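Long-range contact in glycerate dehydrogenase related protein (Thermoplasma acidophilum, PDB 3GVX), which probably reduces glyoxylate or hydroxypyruvate with NAD(P)H, as some members of the D-isomer specific 2-hydroxyacid dehydrogenase family do: residues Y44-A58 with D64-A78. Numbering follows the deposited sequence.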
loop_
_atom_site.group_PDB
_atom_site.type_symbol
_atom_site.label_atom_id
_atom_site.label_comp_id
_atom_site.label_asym_id
_atom_site.label_seq_id
_atom_site.Cartn_x
_atom_site.Cartn_y
_atom_site.Cartn_z
ATOM N N TYR B 44 28.491 -19.882 16.088
ATOM C CA TYR B 44 28.327 -19.260 17.372
ATOM C C TYR B 44 29.525 -19.752 18.172
ATOM O O TYR B 44 30.239 -20.670 17.756
ATOM C CB TYR B 44 26.987 -19.674 18.017
ATOM C CG TYR B 44 26.744 -21.179 18.121
ATOM C CD1 TYR B 44 27.345 -21.938 19.121
ATOM C CD2 TYR B 44 25.904 -21.839 17.225
ATOM C CE1 TYR B 44 27.130 -23.327 19.225
ATOM C CE2 TYR B 44 25.677 -23.226 17.321
ATOM C CZ TYR B 44 26.294 -23.960 18.330
ATOM O OH TYR B 44 26.069 -25.314 18.439
ATOM N N VAL B 45 29.758 -19.117 19.307
ATOM C CA VAL B 45 30.854 -19.480 20.177
ATOM C C VAL B 45 30.261 -19.546 21.569
ATOM O O VAL B 45 29.830 -18.530 22.105
ATOM C CB VAL B 45 31.967 -18.404 20.134
ATOM C CG1 VAL B 45 33.044 -18.714 21.194
ATOM C CG2 VAL B 45 32.561 -18.312 18.710
ATOM N N LEU B 46 30.230 -20.734 22.156
ATOM C CA LEU B 46 29.644 -20.871 23.476
ATOM C C LEU B 46 30.474 -20.234 24.567
ATOM O O LEU B 46 31.698 -20.303 24.577
ATOM C CB LEU B 46 29.386 -22.336 23.836
ATOM C CG LEU B 46 28.393 -23.082 22.950
ATOM C CD1 LEU B 46 28.236 -24.478 23.538
ATOM C CD2 LEU B 46 27.051 -22.331 22.842
ATOM N N GLY B 47 29.775 -19.605 25.494
ATOM C CA GLY B 47 30.429 -18.965 26.604
ATOM C C GLY B 47 29.766 -19.397 27.882
ATOM O O GLY B 47 28.982 -20.347 27.933
ATOM N N LYS B 48 30.087 -18.670 28.933
ATOM C CA LYS B 48 29.532 -18.944 30.233
ATOM C C LYS B 48 28.338 -18.066 30.504
ATOM O O LYS B 48 27.511 -18.384 31.350
ATOM C CB LYS B 48 30.577 -18.692 31.297
ATOM C CG LYS B 48 31.452 -19.860 31.562
ATOM C CD LYS B 48 32.529 -19.454 32.514
ATOM C CE LYS B 48 33.178 -20.673 33.099
ATOM N NZ LYS B 48 34.627 -20.426 33.185
ATOM N N ARG B 49 28.241 -16.960 29.781
ATOM C CA ARG B 49 27.138 -16.040 29.999
ATOM C C ARG B 49 26.097 -16.039 28.881
ATOM O O ARG B 49 25.131 -15.278 28.927
ATOM C CB ARG B 49 27.706 -14.633 30.195
ATOM C CG ARG B 49 28.805 -14.582 31.229
ATOM C CD ARG B 49 29.292 -13.173 31.457
ATOM N NE ARG B 49 28.192 -12.270 31.774
ATOM C CZ ARG B 49 27.766 -11.299 30.969
ATOM N NH1 ARG B 49 28.351 -11.102 29.795
ATOM N NH2 ARG B 49 26.749 -10.532 31.336
ATOM N N THR B 50 26.301 -16.902 27.890
ATOM C CA THR B 50 25.412 -16.974 26.733
ATOM C C THR B 50 23.961 -17.254 27.089
ATOM O O THR B 50 23.648 -18.223 27.777
ATOM C CB THR B 50 25.839 -18.072 25.739
ATOM O OG1 THR B 50 27.258 -18.047 25.548
ATOM C CG2 THR B 50 25.137 -17.865 24.408
ATOM N N LYS B 51 23.071 -16.400 26.605
ATOM C CA LYS B 51 21.647 -16.571 26.839
ATOM C C LYS B 51 20.924 -16.612 25.531
ATOM O O LYS B 51 19.913 -17.272 25.385
ATOM C CB LYS B 51 21.075 -15.398 27.602
ATOM C CG LYS B 51 21.520 -15.239 29.005
ATOM C CD LYS B 51 20.900 -13.963 29.505
ATOM C CE LYS B 51 21.006 -13.834 30.996
ATOM N NZ LYS B 51 20.371 -12.558 31.404
HETATM N N MSE B 52 21.452 -15.873 24.574
HETATM C CA MSE B 52 20.782 -15.768 23.299
HETATM C C MSE B 52 21.685 -15.649 22.099
HETATM O O MSE B 52 22.678 -14.927 22.119
HETATM C CB MSE B 52 19.807 -14.583 23.351
HETATM C CG MSE B 52 19.007 -14.309 22.066
HETATM SE SE MSE B 52 20.069 -13.515 20.835
HETATM C CE MSE B 52 19.272 -12.357 20.268
ATOM N N ILE B 53 21.296 -16.346 21.040
ATOM C CA ILE B 53 22.032 -16.329 19.796
ATOM C C ILE B 53 21.109 -15.891 18.680
ATOM O O ILE B 53 20.055 -16.485 18.457
ATOM C CB ILE B 53 22.604 -17.725 19.491
ATOM C CG1 ILE B 53 23.515 -18.154 20.650
ATOM C CG2 ILE B 53 23.360 -17.717 18.166
ATOM C CD1 ILE B 53 24.071 -19.547 20.539
ATOM N N GLN B 54 21.514 -14.844 17.976
ATOM C CA GLN B 54 20.718 -14.288 16.888
ATOM C C GLN B 54 21.346 -14.435 15.505
ATOM O O GLN B 54 22.339 -13.779 15.200
ATOM C CB GLN B 54 20.456 -12.806 17.150
ATOM C CG GLN B 54 19.674 -12.129 16.052
ATOM C CD GLN B 54 18.197 -12.437 16.112
ATOM O OE1 GLN B 54 17.524 -12.128 17.097
ATOM N NE2 GLN B 54 17.680 -13.057 15.053
ATOM N N ALA B 55 20.761 -15.288 14.668
ATOM C CA ALA B 55 21.233 -15.475 13.303
ATOM C C ALA B 55 20.686 -14.287 12.507
ATOM O O ALA B 55 19.602 -13.775 12.799
ATOM C CB ALA B 55 20.693 -16.781 12.726
ATOM N N ILE B 56 21.431 -13.835 11.510
ATOM C CA ILE B 56 20.967 -12.703 10.721
ATOM C C ILE B 56 20.248 -13.182 9.479
ATOM O O ILE B 56 19.654 -12.394 8.763
ATOM C CB ILE B 56 22.122 -11.787 10.303
ATOM C CG1 ILE B 56 23.118 -12.570 9.455
ATOM C CG2 ILE B 56 22.775 -11.198 11.541
ATOM C CD1 ILE B 56 23.928 -11.729 8.509
ATOM N N SER B 57 20.303 -14.485 9.227
ATOM C CA SER B 57 19.628 -15.064 8.067
ATOM C C SER B 57 18.210 -15.485 8.436
ATOM O O SER B 57 17.853 -15.529 9.614
ATOM C CB SER B 57 20.416 -16.260 7.520
ATOM O OG SER B 57 20.541 -17.275 8.489
ATOM N N ALA B 58 17.418 -15.810 7.420
ATOM C CA ALA B 58 16.028 -16.229 7.598
ATOM C C ALA B 58 15.915 -17.624 8.197
ATOM O O ALA B 58 15.047 -17.883 9.029
ATOM C CB ALA B 58 15.306 -16.175 6.261
ATOM N N ASP B 64 24.568 -25.276 13.622
ATOM C CA ASP B 64 24.644 -26.444 14.491
ATOM C C ASP B 64 23.721 -26.326 15.704
ATOM O O ASP B 64 24.166 -26.230 16.859
ATOM C CB ASP B 64 26.082 -26.686 14.962
ATOM C CG ASP B 64 26.192 -27.929 15.850
ATOM O OD1 ASP B 64 25.240 -28.730 15.844
ATOM O OD2 ASP B 64 27.208 -28.116 16.545
ATOM N N VAL B 65 22.427 -26.352 15.413
ATOM C CA VAL B 65 21.370 -26.251 16.403
ATOM C C VAL B 65 21.418 -27.327 17.487
ATOM O O VAL B 65 21.225 -27.032 18.652
ATOM C CB VAL B 65 20.004 -26.319 15.715
ATOM C CG1 VAL B 65 18.898 -26.056 16.735
ATOM C CG2 VAL B 65 19.962 -25.335 14.537
ATOM N N ASN B 66 21.662 -28.566 17.077
ATOM C CA ASN B 66 21.758 -29.700 17.987
ATOM C C ASN B 66 22.808 -29.418 19.054
ATOM O O ASN B 66 22.700 -29.879 20.177
ATOM C CB ASN B 66 22.127 -30.959 17.185
ATOM C CG ASN B 66 22.238 -32.201 18.039
ATOM O OD1 ASN B 66 23.334 -32.594 18.468
ATOM N ND2 ASN B 66 21.106 -32.837 18.282
ATOM N N GLY B 67 23.816 -28.633 18.685
ATOM C CA GLY B 67 24.886 -28.283 19.595
ATOM C C GLY B 67 24.573 -27.127 20.528
ATOM O O GLY B 67 25.399 -26.752 21.347
ATOM N N ILE B 68 23.378 -26.561 20.437
ATOM C CA ILE B 68 23.077 -25.444 21.315
ATOM C C ILE B 68 22.478 -25.901 22.642
ATOM O O ILE B 68 21.443 -26.548 22.681
ATOM C CB ILE B 68 22.145 -24.413 20.625
ATOM C CG1 ILE B 68 22.892 -23.791 19.442
ATOM C CG2 ILE B 68 21.704 -23.360 21.619
ATOM C CD1 ILE B 68 22.136 -22.695 18.700
ATOM N N PRO B 69 23.140 -25.556 23.750
ATOM C CA PRO B 69 22.675 -25.931 25.086
ATOM C C PRO B 69 21.217 -25.525 25.338
ATOM O O PRO B 69 20.736 -24.507 24.840
ATOM C CB PRO B 69 23.654 -25.213 26.013
ATOM C CG PRO B 69 24.888 -25.103 25.169
ATOM C CD PRO B 69 24.335 -24.706 23.835
ATOM N N GLU B 70 20.527 -26.347 26.117
ATOM C CA GLU B 70 19.125 -26.138 26.458
ATOM C C GLU B 70 18.709 -24.743 26.933
ATOM O O GLU B 70 17.622 -24.292 26.609
ATOM C CB GLU B 70 18.704 -27.162 27.515
ATOM C CG GLU B 70 17.274 -27.040 27.987
ATOM C CD GLU B 70 16.239 -27.424 26.910
ATOM O OE1 GLU B 70 16.597 -28.013 25.869
ATOM O OE2 GLU B 70 15.042 -27.144 27.108
ATOM N N ASN B 71 19.557 -24.062 27.694
ATOM C CA ASN B 71 19.206 -22.734 28.202
ATOM C C ASN B 71 19.393 -21.579 27.221
ATOM O O ASN B 71 18.938 -20.466 27.472
ATOM C CB ASN B 71 20.006 -22.427 29.456
ATOM C CG ASN B 71 21.494 -22.441 29.200
ATOM O OD1 ASN B 71 22.074 -23.475 28.861
ATOM N ND2 ASN B 71 22.119 -21.284 29.339
ATOM N N VAL B 72 20.069 -21.854 26.112
ATOM C CA VAL B 72 20.355 -20.838 25.103
ATOM C C VAL B 72 19.300 -20.770 24.011
ATOM O O VAL B 72 19.023 -21.751 23.317
ATOM C CB VAL B 72 21.741 -21.082 24.443
ATOM C CG1 VAL B 72 22.080 -19.931 23.494
ATOM C CG2 VAL B 72 22.816 -21.251 25.529
ATOM N N VAL B 73 18.717 -19.595 23.858
ATOM C CA VAL B 73 17.687 -19.397 22.863
ATOM C C VAL B 73 18.259 -18.987 21.513
ATOM O O VAL B 73 19.030 -18.030 21.401
ATOM C CB VAL B 73 16.669 -18.345 23.348
ATOM C CG1 VAL B 73 15.685 -18.000 22.229
ATOM C CG2 VAL B 73 15.938 -18.881 24.589
ATOM N N LEU B 74 17.882 -19.733 20.483
ATOM C CA LEU B 74 18.328 -19.442 19.132
ATOM C C LEU B 74 17.203 -18.743 18.382
ATOM O O LEU B 74 16.099 -19.272 18.271
ATOM C CB LEU B 74 18.692 -20.728 18.382
ATOM C CG LEU B 74 19.033 -20.562 16.890
ATOM C CD1 LEU B 74 20.325 -19.754 16.705
ATOM C CD2 LEU B 74 19.146 -21.956 16.250
ATOM N N CYS B 75 17.487 -17.554 17.869
ATOM C CA CYS B 75 16.516 -16.785 17.102
ATOM C C CYS B 75 17.036 -16.615 15.684
ATOM O O CYS B 75 18.242 -16.585 15.455
ATOM C CB CYS B 75 16.307 -15.403 17.717
ATOM S SG CYS B 75 15.813 -15.434 19.419
ATOM N N SER B 76 16.121 -16.509 14.729
ATOM C CA SER B 76 16.518 -16.304 13.352
ATOM C C SER B 76 15.980 -14.946 12.912
ATOM O O SER B 76 15.341 -14.245 13.688
ATOM C CB SER B 76 16.012 -17.439 12.449
ATOM O OG SER B 76 14.612 -17.493 12.413
ATOM N N ASN B 77 16.224 -14.587 11.662
ATOM C CA ASN B 77 15.818 -13.277 11.159
ATOM C C ASN B 77 15.135 -13.343 9.786
ATOM O O ASN B 77 15.782 -13.144 8.765
ATOM C CB ASN B 77 17.073 -12.406 11.117
ATOM C CG ASN B 77 16.807 -10.999 10.663
ATOM O OD1 ASN B 77 15.847 -10.362 11.092
ATOM N ND2 ASN B 77 17.687 -10.485 9.811
ATOM N N ALA B 78 13.827 -13.612 9.783
ATOM C CA ALA B 78 13.046 -13.750 8.549
ATOM C C ALA B 78 12.033 -12.643 8.247
ATOM O O ALA B 78 11.309 -12.716 7.258
ATOM C CB ALA B 78 12.331 -15.111 8.536
HETATM O O HOH W 1 24.938 -20.661 28.430
#
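With CG set between its backbone N and carbonyl carbon (chi1 54°), Y44 lays its ring against I68, which keeps CG1 beside its own N (chi1 -65°), 3.5 Å from CE2 of Y44. Tyrosine suits this place because its apolar ring packs on I68 while its hydroxyl donates to D64 O, 2.6 Å from OH and in the ring plane. On the sheet face shared with L74, beta-branched I53 offers two apolar arms: CD1 lies 3.6 Å from V72 CG1, and CG2 rests on L74 CD1. On the face shared with C75, a bend at chi2 (78°) carries the amide of Q54 along the strand, where NE2 can serve two carbonyls, with a straight bond to A55 O and a weak one to S76 O. The four ladder bonds run from V73 N to K51 O, I53 N to V73 O, C75 N to I53 O and A55 N to C75 O. Beyond the strands, the amide of N77 also suits two carbonyls: ND2 donates to I56 O, from above its carbonyl plane, and to A268 O of helix 266-279. Strands 52-55 and 73-75 run parallel, 73-75 bordering the five-stranded sheet of order 2-1-3-4-5, the flavodoxin-like topology of the catalytic domain in D-2-hydroxyacid dehydrogenases.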